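Local structure of putative membrane anchored protein (Corynebacterium diphtheriae, 3LSO) at residues L195-P200 with I262-I267; E201-K206 with I282-E287; D208-A213 with K247-I252; Q228-H233 with A460-K465. The protein is of unknown function but is predicted to be membrane-anchored, probably presenting a chain of all-beta domains on the cell surface. One frame throughout, in Å; residues are numbered along the deposited sequence.

Interaction 1: L195-P200 with I262-I267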
loop_
_atom_site.group_PDB
_atom_site.type_symbol
_atom_site.label_atom_id
_atom_site.label_comp_id
_atom_site.label_asym_id
_atom_site.label_seq_id
_atom_site.Cartn_x
_atom_site.Cartn_y
_atom_site.Cartn_z
ATOM N N LEU B 195 0.577 6.084 -8.901
ATOM C CA LEU B 195 -0.502 5.360 -9.533
ATOM C C LEU B 195 -0.783 4.097 -8.775
ATOM O O LEU B 195 0.139 3.422 -8.333
ATOM C CB LEU B 195 -0.135 4.977 -10.953
ATOM C CG LEU B 195 -0.192 6.056 -12.030
ATOM C CD1 LEU B 195 0.882 7.094 -11.775
ATOM C CD2 LEU B 195 -0.006 5.437 -13.408
ATOM N N THR B 196 -2.065 3.779 -8.638
ATOM C CA THR B 196 -2.500 2.523 -8.038
ATOM C C THR B 196 -3.259 1.739 -9.105
ATOM O O THR B 196 -3.917 2.317 -9.977
ATOM C CB THR B 196 -3.388 2.760 -6.803
ATOM O OG1 THR B 196 -4.663 3.267 -7.217
ATOM C CG2 THR B 196 -2.731 3.765 -5.833
ATOM N N ILE B 197 -3.156 0.419 -9.040
ATOM C CA ILE B 197 -3.667 -0.434 -10.104
ATOM C C ILE B 197 -4.820 -1.296 -9.616
ATOM O O ILE B 197 -4.821 -1.770 -8.480
ATOM C CB ILE B 197 -2.559 -1.329 -10.661
ATOM C CG1 ILE B 197 -1.491 -0.480 -11.342
ATOM C CG2 ILE B 197 -3.122 -2.339 -11.640
ATOM C CD1 ILE B 197 -0.564 -1.264 -12.233
ATOM N N THR B 198 -5.808 -1.492 -10.475
ATOM C CA THR B 198 -6.923 -2.359 -10.135
ATOM C C THR B 198 -6.972 -3.502 -11.116
ATOM O O THR B 198 -7.090 -3.306 -12.331
ATOM C CB THR B 198 -8.260 -1.597 -10.087
ATOM O OG1 THR B 198 -8.165 -0.590 -9.076
ATOM C CG2 THR B 198 -9.421 -2.545 -9.753
ATOM N N ALA B 199 -6.863 -4.701 -10.572
ATOM C CA ALA B 199 -6.803 -5.906 -11.374
ATOM C C ALA B 199 -7.491 -7.005 -10.603
ATOM O O ALA B 199 -7.501 -6.973 -9.380
ATOM C CB ALA B 199 -5.369 -6.263 -11.623
ATOM N N PRO B 200 -8.081 -7.983 -11.306
ATOM C CA PRO B 200 -8.749 -9.044 -10.567
ATOM C C PRO B 200 -7.748 -9.752 -9.676
ATOM O O PRO B 200 -6.537 -9.612 -9.873
ATOM C CB PRO B 200 -9.236 -9.987 -11.673
ATOM C CG PRO B 200 -9.321 -9.143 -12.879
ATOM C CD PRO B 200 -8.170 -8.200 -12.758
ATOM N N ILE B 262 1.966 -6.433 -13.865
ATOM C CA ILE B 262 1.337 -5.320 -14.535
ATOM C C ILE B 262 1.970 -4.053 -14.006
ATOM O O ILE B 262 2.138 -3.880 -12.783
ATOM C CB ILE B 262 -0.177 -5.290 -14.285
ATOM C CG1 ILE B 262 -0.795 -6.677 -14.513
ATOM C CG2 ILE B 262 -0.856 -4.245 -15.157
ATOM C CD1 ILE B 262 -0.560 -7.255 -15.920
ATOM N N THR B 263 2.341 -3.177 -14.938
ATOM C CA THR B 263 2.931 -1.900 -14.585
ATOM C C THR B 263 2.138 -0.810 -15.270
ATOM O O THR B 263 1.744 -0.965 -16.443
ATOM C CB THR B 263 4.412 -1.850 -14.963
ATOM O OG1 THR B 263 5.086 -2.970 -14.361
ATOM C CG2 THR B 263 5.046 -0.567 -14.454
ATOM N N ALA B 264 1.858 0.260 -14.525
ATOM C CA ALA B 264 1.174 1.440 -15.050
ATOM C C ALA B 264 2.118 2.609 -14.911
ATOM O O ALA B 264 2.759 2.780 -13.855
ATOM C CB ALA B 264 -0.103 1.713 -14.284
ATOM N N ARG B 265 2.201 3.407 -15.976
ATOM C CA ARG B 265 3.143 4.515 -16.053
ATOM C C ARG B 265 2.433 5.740 -16.591
ATOM O O ARG B 265 1.799 5.683 -17.646
ATOM C CB ARG B 265 4.316 4.150 -16.959
ATOM C CG ARG B 265 5.139 5.346 -17.382
ATOM C CD ARG B 265 6.476 4.961 -17.972
ATOM N NE ARG B 265 7.370 4.454 -16.943
ATOM C CZ ARG B 265 8.547 3.890 -17.187
ATOM N NH1 ARG B 265 8.984 3.776 -18.432
ATOM N NH2 ARG B 265 9.290 3.440 -16.184
ATOM N N PHE B 266 2.538 6.848 -15.861
ATOM C CA PHE B 266 1.931 8.116 -16.281
ATOM C C PHE B 266 2.789 8.851 -17.320
ATOM O O PHE B 266 3.994 9.037 -17.132
ATOM C CB PHE B 266 1.626 9.010 -15.070
ATOM C CG PHE B 266 0.796 10.220 -15.394
ATOM C CD1 PHE B 266 -0.546 10.091 -15.742
ATOM C CD2 PHE B 266 1.352 11.500 -15.339
ATOM C CE1 PHE B 266 -1.328 11.223 -16.042
ATOM C CE2 PHE B 266 0.579 12.640 -15.630
ATOM C CZ PHE B 266 -0.764 12.500 -15.981
ATOM N N ILE B 267 2.144 9.225 -18.428
ATOM C CA ILE B 267 2.733 10.070 -19.474
ATOM C C ILE B 267 2.133 11.463 -19.369
ATOM O O ILE B 267 0.921 11.618 -19.238
ATOM C CB ILE B 267 2.490 9.505 -20.911
ATOM C CG1 ILE B 267 3.173 8.138 -21.106
ATOM C CG2 ILE B 267 2.953 10.498 -21.985
ATOM C CD1 ILE B 267 4.729 8.163 -21.082
#

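Interaction 2: E201-K206 with I282-E287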
loop_
_atom_site.group_PDB
_atom_site.type_symbol
_atom_site.label_atom_id
_atom_site.label_comp_id
_atom_site.label_asym_id
_atom_site.label_seq_id
_atom_site.Cartn_x
_atom_site.Cartn_y
_atom_site.Cartn_z
ATOM N N GLU B 201 -8.251 -10.499 -8.701
ATOM C CA GLU B 201 -7.404 -11.261 -7.785
ATOM C C GLU B 201 -6.648 -12.400 -8.533
ATOM O O GLU B 201 -5.524 -12.762 -8.171
ATOM C CB GLU B 201 -8.263 -11.774 -6.616
ATOM C CG GLU B 201 -7.544 -11.881 -5.268
ATOM C CD GLU B 201 -7.670 -13.300 -4.638
ATOM O OE1 GLU B 201 -8.440 -13.454 -3.658
ATOM O OE2 GLU B 201 -7.008 -14.263 -5.139
ATOM N N SER B 202 -7.283 -12.928 -9.586
ATOM C CA SER B 202 -6.753 -13.986 -10.470
ATOM C C SER B 202 -7.476 -13.924 -11.804
ATOM O O SER B 202 -8.571 -13.369 -11.896
ATOM C CB SER B 202 -7.023 -15.375 -9.904
ATOM O OG SER B 202 -6.793 -15.405 -8.513
ATOM N N ALA B 203 -6.884 -14.525 -12.833
ATOM C CA ALA B 203 -7.561 -14.630 -14.128
ATOM C C ALA B 203 -7.186 -15.907 -14.878
ATOM O O ALA B 203 -6.250 -16.621 -14.491
ATOM C CB ALA B 203 -7.288 -13.405 -14.975
ATOM N N SER B 204 -7.930 -16.195 -15.940
ATOM C CA SER B 204 -7.645 -17.336 -16.784
ATOM C C SER B 204 -7.186 -16.845 -18.139
ATOM O O SER B 204 -7.499 -15.723 -18.542
ATOM C CB SER B 204 -8.899 -18.187 -16.963
ATOM O OG SER B 204 -9.383 -18.653 -15.723
ATOM N N ILE B 205 -6.457 -17.691 -18.857
ATOM C CA ILE B 205 -6.050 -17.373 -20.211
ATOM C C ILE B 205 -7.251 -17.304 -21.145
ATOM O O ILE B 205 -8.338 -17.776 -20.827
ATOM C CB ILE B 205 -5.013 -18.369 -20.719
ATOM C CG1 ILE B 205 -5.634 -19.747 -20.919
ATOM C CG2 ILE B 205 -3.856 -18.465 -19.732
ATOM C CD1 ILE B 205 -4.619 -20.809 -21.242
ATOM N N LYS B 206 -7.040 -16.675 -22.290
ATOM C CA LYS B 206 -8.055 -16.517 -23.337
ATOM C C LYS B 206 -9.374 -15.864 -22.901
ATOM O O LYS B 206 -10.376 -15.957 -23.599
ATOM C CB LYS B 206 -8.281 -17.823 -24.101
ATOM C CG LYS B 206 -7.122 -18.195 -25.025
ATOM C CD LYS B 206 -7.469 -19.422 -25.869
ATOM C CE LYS B 206 -6.242 -20.024 -26.555
ATOM N NZ LYS B 206 -6.630 -21.203 -27.390
ATOM N N ILE B 282 -0.573 -10.277 -11.075
ATOM C CA ILE B 282 -1.770 -11.096 -11.226
ATOM C C ILE B 282 -1.409 -12.532 -11.521
ATOM O O ILE B 282 -0.748 -12.807 -12.515
ATOM C CB ILE B 282 -2.602 -10.700 -12.418
ATOM C CG1 ILE B 282 -3.066 -9.259 -12.323
ATOM C CG2 ILE B 282 -3.851 -11.595 -12.505
ATOM C CD1 ILE B 282 -3.736 -8.789 -13.638
ATOM N N PRO B 283 -1.883 -13.463 -10.690
ATOM C CA PRO B 283 -1.646 -14.833 -11.021
ATOM C C PRO B 283 -2.618 -15.238 -12.100
ATOM O O PRO B 283 -3.828 -15.108 -11.916
ATOM C CB PRO B 283 -1.997 -15.569 -9.725
ATOM C CG PRO B 283 -2.269 -14.516 -8.724
ATOM C CD PRO B 283 -2.693 -13.344 -9.475
ATOM N N VAL B 284 -2.106 -15.729 -13.218
ATOM C CA VAL B 284 -2.971 -16.206 -14.265
ATOM C C VAL B 284 -2.875 -17.719 -14.372
ATOM O O VAL B 284 -1.795 -18.274 -14.470
ATOM C CB VAL B 284 -2.654 -15.509 -15.564
ATOM C CG1 VAL B 284 -3.382 -16.134 -16.699
ATOM C CG2 VAL B 284 -3.066 -14.084 -15.449
ATOM N N VAL B 285 -4.015 -18.384 -14.323
ATOM C CA VAL B 285 -4.066 -19.837 -14.296
ATOM C C VAL B 285 -4.708 -20.338 -15.599
ATOM O O VAL B 285 -5.414 -19.571 -16.270
ATOM C CB VAL B 285 -4.894 -20.308 -13.075
ATOM C CG1 VAL B 285 -4.138 -20.066 -11.782
ATOM C CG2 VAL B 285 -6.227 -19.579 -13.025
ATOM N N THR B 286 -4.489 -21.610 -15.949
ATOM C CA THR B 286 -5.072 -22.193 -17.176
ATOM C C THR B 286 -6.614 -22.208 -17.181
ATOM O O THR B 286 -7.257 -21.471 -17.934
ATOM C CB THR B 286 -4.541 -23.612 -17.408
ATOM O OG1 THR B 286 -3.110 -23.561 -17.434
ATOM C CG2 THR B 286 -5.069 -24.191 -18.730
ATOM N N GLU B 287 -7.189 -23.060 -16.338
ATOM C CA GLU B 287 -8.632 -23.106 -16.114
ATOM C C GLU B 287 -8.816 -23.052 -14.591
ATOM O O GLU B 287 -7.983 -23.572 -13.818
ATOM C CB GLU B 287 -9.208 -24.421 -16.703
ATOM C CG GLU B 287 -10.742 -24.514 -16.957
ATOM C CD GLU B 287 -11.231 -25.975 -17.209
ATOM O OE1 GLU B 287 -10.413 -26.865 -17.591
ATOM O OE2 GLU B 287 -12.450 -26.233 -17.011
#

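Interaction 3: D208-A213 with K247-I252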
loop_
_atom_site.group_PDB
_atom_site.type_symbol
_atom_site.label_atom_id
_atom_site.label_comp_id
_atom_site.label_asym_id
_atom_site.label_seq_id
_atom_site.Cartn_x
_atom_site.Cartn_y
_atom_site.Cartn_z
ATOM N N ASP B 208 -11.013 -11.915 -21.380
ATOM C CA ASP B 208 -10.741 -10.495 -21.217
ATOM C C ASP B 208 -10.473 -10.159 -19.771
ATOM O O ASP B 208 -11.138 -10.664 -18.875
ATOM C CB ASP B 208 -11.914 -9.668 -21.717
ATOM C CG ASP B 208 -11.795 -9.326 -23.183
ATOM O OD1 ASP B 208 -10.891 -8.522 -23.526
ATOM O OD2 ASP B 208 -12.613 -9.850 -23.979
ATOM N N VAL B 209 -9.482 -9.315 -19.541
ATOM C CA VAL B 209 -9.109 -8.936 -18.187
ATOM C C VAL B 209 -8.995 -7.431 -18.102
ATOM O O VAL B 209 -8.107 -6.833 -18.716
ATOM C CB VAL B 209 -7.772 -9.571 -17.768
ATOM C CG1 VAL B 209 -7.354 -9.083 -16.378
ATOM C CG2 VAL B 209 -7.868 -11.089 -17.829
ATOM N N GLN B 210 -9.905 -6.827 -17.345
ATOM C CA GLN B 210 -9.924 -5.380 -17.187
ATOM C C GLN B 210 -8.845 -4.934 -16.210
ATOM O O GLN B 210 -8.695 -5.503 -15.139
ATOM C CB GLN B 210 -11.309 -4.888 -16.752
ATOM C CG GLN B 210 -11.468 -3.371 -16.887
ATOM C CD GLN B 210 -12.914 -2.907 -16.992
ATOM O OE1 GLN B 210 -13.759 -3.574 -17.600
ATOM N NE2 GLN B 210 -13.200 -1.748 -16.414
ATOM N N ILE B 211 -8.081 -3.927 -16.604
ATOM C CA ILE B 211 -7.047 -3.359 -15.760
ATOM C C ILE B 211 -7.275 -1.864 -15.689
ATOM O O ILE B 211 -7.508 -1.223 -16.714
ATOM C CB ILE B 211 -5.637 -3.597 -16.343
ATOM C CG1 ILE B 211 -5.327 -5.077 -16.481
ATOM C CG2 ILE B 211 -4.588 -2.975 -15.455
ATOM C CD1 ILE B 211 -5.483 -5.842 -15.231
ATOM N N THR B 212 -7.173 -1.307 -14.488
ATOM C CA THR B 212 -7.478 0.103 -14.257
ATOM C C THR B 212 -6.425 0.798 -13.384
ATOM O O THR B 212 -6.099 0.327 -12.289
ATOM C CB THR B 212 -8.887 0.223 -13.658
ATOM O OG1 THR B 212 -9.837 0.004 -14.704
ATOM C CG2 THR B 212 -9.135 1.581 -13.032
ATOM N N ALA B 213 -5.881 1.902 -13.885
ATOM C CA ALA B 213 -4.933 2.722 -13.122
ATOM C C ALA B 213 -5.624 3.982 -12.599
ATOM O O ALA B 213 -6.135 4.770 -13.394
ATOM C CB ALA B 213 -3.739 3.098 -13.998
ATOM N N LYS B 247 -9.530 7.784 -14.016
ATOM C CA LYS B 247 -9.026 6.451 -14.210
ATOM C C LYS B 247 -8.583 6.302 -15.657
ATOM O O LYS B 247 -9.010 7.074 -16.525
ATOM C CB LYS B 247 -10.116 5.438 -13.853
ATOM C CG LYS B 247 -10.712 5.642 -12.448
ATOM C CD LYS B 247 -11.378 4.378 -11.889
ATOM C CE LYS B 247 -11.666 4.512 -10.401
ATOM N NZ LYS B 247 -12.586 5.655 -10.122
ATOM N N ALA B 248 -7.696 5.341 -15.900
ATOM C CA ALA B 248 -7.349 4.909 -17.250
ATOM C C ALA B 248 -7.518 3.409 -17.262
ATOM O O ALA B 248 -7.166 2.744 -16.295
ATOM C CB ALA B 248 -5.920 5.282 -17.591
ATOM N N SER B 249 -8.059 2.871 -18.346
ATOM C CA SER B 249 -8.375 1.453 -18.373
ATOM C C SER B 249 -7.965 0.777 -19.646
ATOM O O SER B 249 -8.045 1.352 -20.731
ATOM C CB SER B 249 -9.864 1.221 -18.179
ATOM O OG SER B 249 -10.262 1.616 -16.889
ATOM N N THR B 250 -7.541 -0.471 -19.501
ATOM C CA THR B 250 -7.325 -1.341 -20.641
ATOM C C THR B 250 -7.861 -2.722 -20.334
ATOM O O THR B 250 -8.126 -3.056 -19.187
ATOM C CB THR B 250 -5.846 -1.362 -21.078
ATOM O OG1 THR B 250 -5.751 -1.927 -22.380
ATOM C CG2 THR B 250 -4.987 -2.136 -20.120
ATOM N N SER B 251 -8.051 -3.506 -21.376
ATOM C CA SER B 251 -8.528 -4.864 -21.259
ATOM C C SER B 251 -7.446 -5.652 -21.944
ATOM O O SER B 251 -6.941 -5.219 -22.981
ATOM C CB SER B 251 -9.859 -4.999 -22.011
ATOM O OG SER B 251 -10.434 -6.290 -21.872
ATOM N N ILE B 252 -7.062 -6.787 -21.367
ATOM C CA ILE B 252 -6.021 -7.628 -21.981
ATOM C C ILE B 252 -6.334 -9.122 -21.974
ATOM O O ILE B 252 -7.044 -9.613 -21.099
ATOM C CB ILE B 252 -4.667 -7.406 -21.325
ATOM C CG1 ILE B 252 -4.748 -7.642 -19.827
ATOM C CG2 ILE B 252 -4.168 -5.983 -21.586
ATOM C CD1 ILE B 252 -3.467 -7.259 -19.153
#

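Interaction 4: Q228-H233 with A460-K465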
loop_
_atom_site.group_PDB
_atom_site.type_symbol
_atom_site.label_atom_id
_atom_site.label_comp_id
_atom_site.label_asym_id
_atom_site.label_seq_id
_atom_site.Cartn_x
_atom_site.Cartn_y
_atom_site.Cartn_z
ATOM N N GLN B 228 0.578 4.457 -19.848
ATOM C CA GLN B 228 1.117 3.319 -20.563
ATOM C C GLN B 228 1.139 2.106 -19.657
ATOM O O GLN B 228 1.746 2.133 -18.582
ATOM C CB GLN B 228 2.529 3.582 -21.055
ATOM C CG GLN B 228 3.097 2.398 -21.821
ATOM C CD GLN B 228 2.319 2.104 -23.102
ATOM O OE1 GLN B 228 1.479 1.197 -23.147
ATOM N NE2 GLN B 228 2.578 2.893 -24.144
ATOM N N PHE B 229 0.469 1.043 -20.081
ATOM C CA PHE B 229 0.474 -0.188 -19.312
ATOM C C PHE B 229 1.585 -1.090 -19.800
ATOM O O PHE B 229 2.047 -0.963 -20.941
ATOM C CB PHE B 229 -0.874 -0.895 -19.415
ATOM C CG PHE B 229 -1.972 -0.192 -18.675
ATOM C CD1 PHE B 229 -2.796 0.699 -19.319
ATOM C CD2 PHE B 229 -2.162 -0.412 -17.324
ATOM C CE1 PHE B 229 -3.802 1.339 -18.634
ATOM C CE2 PHE B 229 -3.159 0.217 -16.647
ATOM C CZ PHE B 229 -3.982 1.100 -17.304
ATOM N N PHE B 230 2.029 -1.981 -18.927
ATOM C CA PHE B 230 3.022 -2.960 -19.299
ATOM C C PHE B 230 2.617 -4.299 -18.736
ATOM O O PHE B 230 2.086 -4.390 -17.620
ATOM C CB PHE B 230 4.374 -2.600 -18.719
ATOM C CG PHE B 230 4.971 -1.358 -19.280
ATOM C CD1 PHE B 230 5.953 -1.429 -20.252
ATOM C CD2 PHE B 230 4.598 -0.113 -18.797
ATOM C CE1 PHE B 230 6.544 -0.272 -20.756
ATOM C CE2 PHE B 230 5.181 1.057 -19.311
ATOM C CZ PHE B 230 6.153 0.969 -20.294
ATOM N N VAL B 231 2.874 -5.340 -19.510
ATOM C CA VAL B 231 2.713 -6.695 -19.036
ATOM C C VAL B 231 4.110 -7.264 -19.092
ATOM O O VAL B 231 4.801 -7.113 -20.103
ATOM C CB VAL B 231 1.749 -7.521 -19.914
ATOM C CG1 VAL B 231 1.703 -8.934 -19.424
ATOM C CG2 VAL B 231 0.361 -6.948 -19.865
ATOM N N ASN B 232 4.534 -7.874 -17.994
ATOM C CA ASN B 232 5.875 -8.402 -17.889
ATOM C C ASN B 232 6.922 -7.503 -18.515
ATOM O O ASN B 232 7.758 -7.937 -19.315
ATOM C CB ASN B 232 5.931 -9.829 -18.424
ATOM C CG ASN B 232 5.461 -10.863 -17.390
ATOM O OD1 ASN B 232 4.901 -10.533 -16.335
ATOM N ND2 ASN B 232 5.701 -12.116 -17.690
ATOM N N HIS B 233 6.838 -6.234 -18.122
ATOM C CA HIS B 233 7.768 -5.153 -18.503
ATOM C C HIS B 233 7.873 -4.800 -19.995
ATOM O O HIS B 233 8.876 -4.219 -20.450
ATOM C CB HIS B 233 9.149 -5.340 -17.854
ATOM C CG HIS B 233 9.145 -5.157 -16.362
ATOM N ND1 HIS B 233 10.256 -5.395 -15.578
ATOM C CD2 HIS B 233 8.161 -4.777 -15.512
ATOM C CE1 HIS B 233 9.962 -5.154 -14.315
ATOM N NE2 HIS B 233 8.697 -4.776 -14.249
ATOM N N ALA B 460 14.179 -5.272 -18.108
ATOM C CA ALA B 460 13.943 -4.081 -17.322
ATOM C C ALA B 460 12.932 -3.231 -18.061
ATOM O O ALA B 460 12.915 -3.197 -19.294
ATOM C CB ALA B 460 15.234 -3.304 -17.112
ATOM N N LEU B 461 12.078 -2.564 -17.300
ATOM C CA LEU B 461 11.322 -1.449 -17.830
ATOM C C LEU B 461 12.267 -0.400 -18.414
ATOM O O LEU B 461 13.279 -0.073 -17.792
ATOM C CB LEU B 461 10.527 -0.784 -16.720
ATOM C CG LEU B 461 9.219 -1.381 -16.263
ATOM C CD1 LEU B 461 8.726 -0.528 -15.115
ATOM C CD2 LEU B 461 8.222 -1.388 -17.402
ATOM N N PRO B 462 11.935 0.130 -19.606
ATOM C CA PRO B 462 12.627 1.311 -20.148
ATOM C C PRO B 462 12.650 2.477 -19.160
ATOM O O PRO B 462 11.616 2.823 -18.584
ATOM C CB PRO B 462 11.785 1.690 -21.381
ATOM C CG PRO B 462 10.566 0.762 -21.362
ATOM C CD PRO B 462 10.983 -0.437 -20.577
ATOM N N GLU B 463 13.831 3.065 -18.974
ATOM C CA GLU B 463 14.029 4.200 -18.067
ATOM C C GLU B 463 12.920 5.235 -18.258
ATOM O O GLU B 463 12.502 5.498 -19.387
ATOM C CB GLU B 463 15.429 4.836 -18.290
ATOM N N ARG B 464 12.419 5.796 -17.160
ATOM C CA ARG B 464 11.447 6.894 -17.259
ATOM C C ARG B 464 12.126 8.232 -17.620
ATOM O O ARG B 464 13.315 8.413 -17.358
ATOM C CB ARG B 464 10.593 7.000 -15.990
ATOM C CG ARG B 464 11.310 6.711 -14.682
ATOM C CD ARG B 464 10.294 6.472 -13.573
ATOM N NE ARG B 464 9.422 7.625 -13.342
ATOM C CZ ARG B 464 9.645 8.575 -12.437
ATOM N NH1 ARG B 464 10.714 8.528 -11.656
ATOM N NH2 ARG B 464 8.797 9.581 -12.311
ATOM N N LYS B 465 11.375 9.143 -18.241
ATOM C CA LYS B 465 11.907 10.453 -18.639
ATOM C C LYS B 465 11.377 11.579 -17.739
ATOM O O LYS B 465 10.161 11.744 -17.603
ATOM C CB LYS B 465 11.602 10.735 -20.116
#

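Interaction 1: L195-P200 with I262-I267
Arg265, whose backbone N lies 3.9 Å from Leu195 CD2, turns its side chain to the other side of its strand, where two groups grip the guanidinium: Asp277 forms a salt bridge with NH2 and the carbonyl of Pro462 takes NH1. That polar outer side is one half of a design common to the beta-sandwich. Here the sandwich is immunoglobulin-like in topology, and alternate residues of strand 258-267 face outward and inward. Thr263 also belongs to the outer side, its hydroxyl bonded to Glu279. Ile262, Ala264 and Phe266 face inward, toward 195-200 in the opposing sheet. Strand 196-198 runs over strand 262-267 with the axes 7.8 Å apart and their directions 132° from one another, so the two meet through side chains alone and share no hydrogen bond. Ala264 is the low point between two larger residues: its CB receives Ile197 CD1 at 3.6 Å and Leu195 CD2 at 3.8 Å. Ile197 reaches it because CG1 stands opposite the carbonyl carbon (chi1 -65°) and the chain continues outstretched, bringing CD1 down close to the backbone of Thr263 as well. The branches of Leu195 divide the work: CD2 lies over the backbone of Arg265, near its N and that of Phe266, while the other methyl serves the aromatic residue. Leu195 also packs on Val227, and Ala264 on Ala213, filling out the apolar interior here. Phe266 lies at about a right angle to Leu195 and carries its ring onward toward Asn220, leaving its CB to meet Leu195 CD1 at 3.9 Å.

Interaction 2: E201-K206 with I282-E287
Ser202 to Ser204 run alongside Pro283 to Val285 in parallel, with end-to-end directions of the touching parts 41° apart, and the pairing covers two bridges. Both polar backbone atoms of Ala203 are used: its N donates to Pro283 O at 3.2 Å, and its O accepts from Val285 N at 2.9 Å along a nearly straight path (N-H...O 167°). The next link, Ile205 N to Val285 O at 3.4 Å, is weak. At the Glu201 end, Pro283 has no N-H to give, and its CD lies beside Glu201 O. Such a brief parallel pairing of the first strand's second half with the last strand recalls the V- and I-type immunoglobulin-like sandwiches, in which the first strand switches sheets. The side chains separate by face. Ala203 and Val284 point into the sandwich, loosely paired through CB and CG2, and Ala203 continues onto Val209. Ile205 extends this patch: its CG2 meets Val284 CG1 at 3.9 Å, the two side chains lying oblique to one another. Ser204 and Val285 occupy the other face, where Val285 packs on Ile426 and Met428 of strand 425-435.

Interaction 3: D208-A213 with K247-I252
With chi1 at -75° in Thr212 and -66° in Ser249, each residue sets its hydroxyl opposite its own carbonyl carbon, and OG1 and OG meet at 2.7 Å in a hydrogen bond that either could donate. Ser251 uses a different torsion: its OG stands opposite the backbone N (chi1 -176°), reaching diagonally across to the neighbouring strand to donate to Asp208 OD1 at 2.8 Å, which it approaches from above the carboxylate plane. These two bonds illustrate how the outer face of an antiparallel ladder is stitched by short polar side chains. Thr212 with Ser249 and Gln210 with Ser251 are its non-hydrogen-bonded pairs. Beside the hydroxyl pair, the methyl CG2 of Thr212 crosses the aliphatic part of Lys247, touching CD at 3.8 Å. The backbone supplies the regular part of the ladder. Ile211 and Thr250 bond to each other twice, through Ile211 N to Thr250 O at 2.7 Å and Thr250 N to Ile211 O at 2.9 Å; Ala213 and Ala248 do likewise. At the Val209-Ile252 pair the ladder is less regular: Ile252 N donates to Val209 O, but the return bond is weak. The inner face is mostly apolar, Thr250 offering CG2 to Ile211 CB, and Ile252 CD1 reaches diagonally to Ile211 CG1 at 3.9 Å. Together these strands form most of the smaller sheet of the immunoglobulin-like sandwich: strand 208-214 is its middle member, bonded on its far edge to strand 196-198; Ile211 and Ala213 pack on Phe229 and on Ile262 and Ala264 of strand 258-267, while Thr250 and Ala248 rest on Phe229 and Val227 of strand 226-231.

Interaction 4: Q228-H233 with A460-K465
The rings of Phe230 and His233 each present a face to one residue, Leu461, while Pro462 CG and the Ala460 carbonyl carbon approach them obliquely. Over Phe230 sits the methyl CD2 of Leu461, 3.8 Å from the ring centroid and only 16° off the normal, a CH-pi contact displaced toward CD1. Over the imidazole of His233 it is the branch carbon CG, also 3.8 Å from the centroid, with the leucine side chain at about a right angle to that of the histidine. One aliphatic residue thus bridges two flat groups, and the two segments meet through carbon contacts, while hydrogen bonds to the tail lie just beside them. In Leu461, CG stands opposite the carbonyl carbon (chi1 -80°) and the chain runs on extended to CD1 (chi2 177°), which leaves the other methyl, CD2, turned aside over Phe230. His233 is fixed in rotation by bonds at both ring nitrogens, ND1 to Pro459 O and NE2 to Glu279. Two acceptors around one imidazole would be consistent with a protonated ring. Asn232 and His233 both adopt left-handed backbone conformations in the tight turn that joins strand 226-231 to strand 234-241. The tail that follows strand 440-453 returns to lie along the outer face of this larger sheet, with Leu461 also resting on Thr263 of strand 258-267 and Lys465 bonded to Asn273 in the loop before strand 278-285.

Interactions 1 to 3 build one immunoglobulin-like sandwich, and interaction 4 attaches the C-terminal tail to its outside. Interaction 1 is the buried one, joining the two sheets by apolar side chains alone; interaction 3 lies within the smaller sheet, interaction 2 at an edge of the larger, and both rely on backbone bonds, in antiparallel and parallel register respectively. Ile282 CD1 links the first three, packing on Ala199 and Ile262 of interaction 1 and Ile211 of interaction 3. Strand 258-267 serves two contacts from opposite sides: its inner residues face 195-200, while outward Thr263 touches Leu461 at the surface, where CH-pi contacts replace strand pairing.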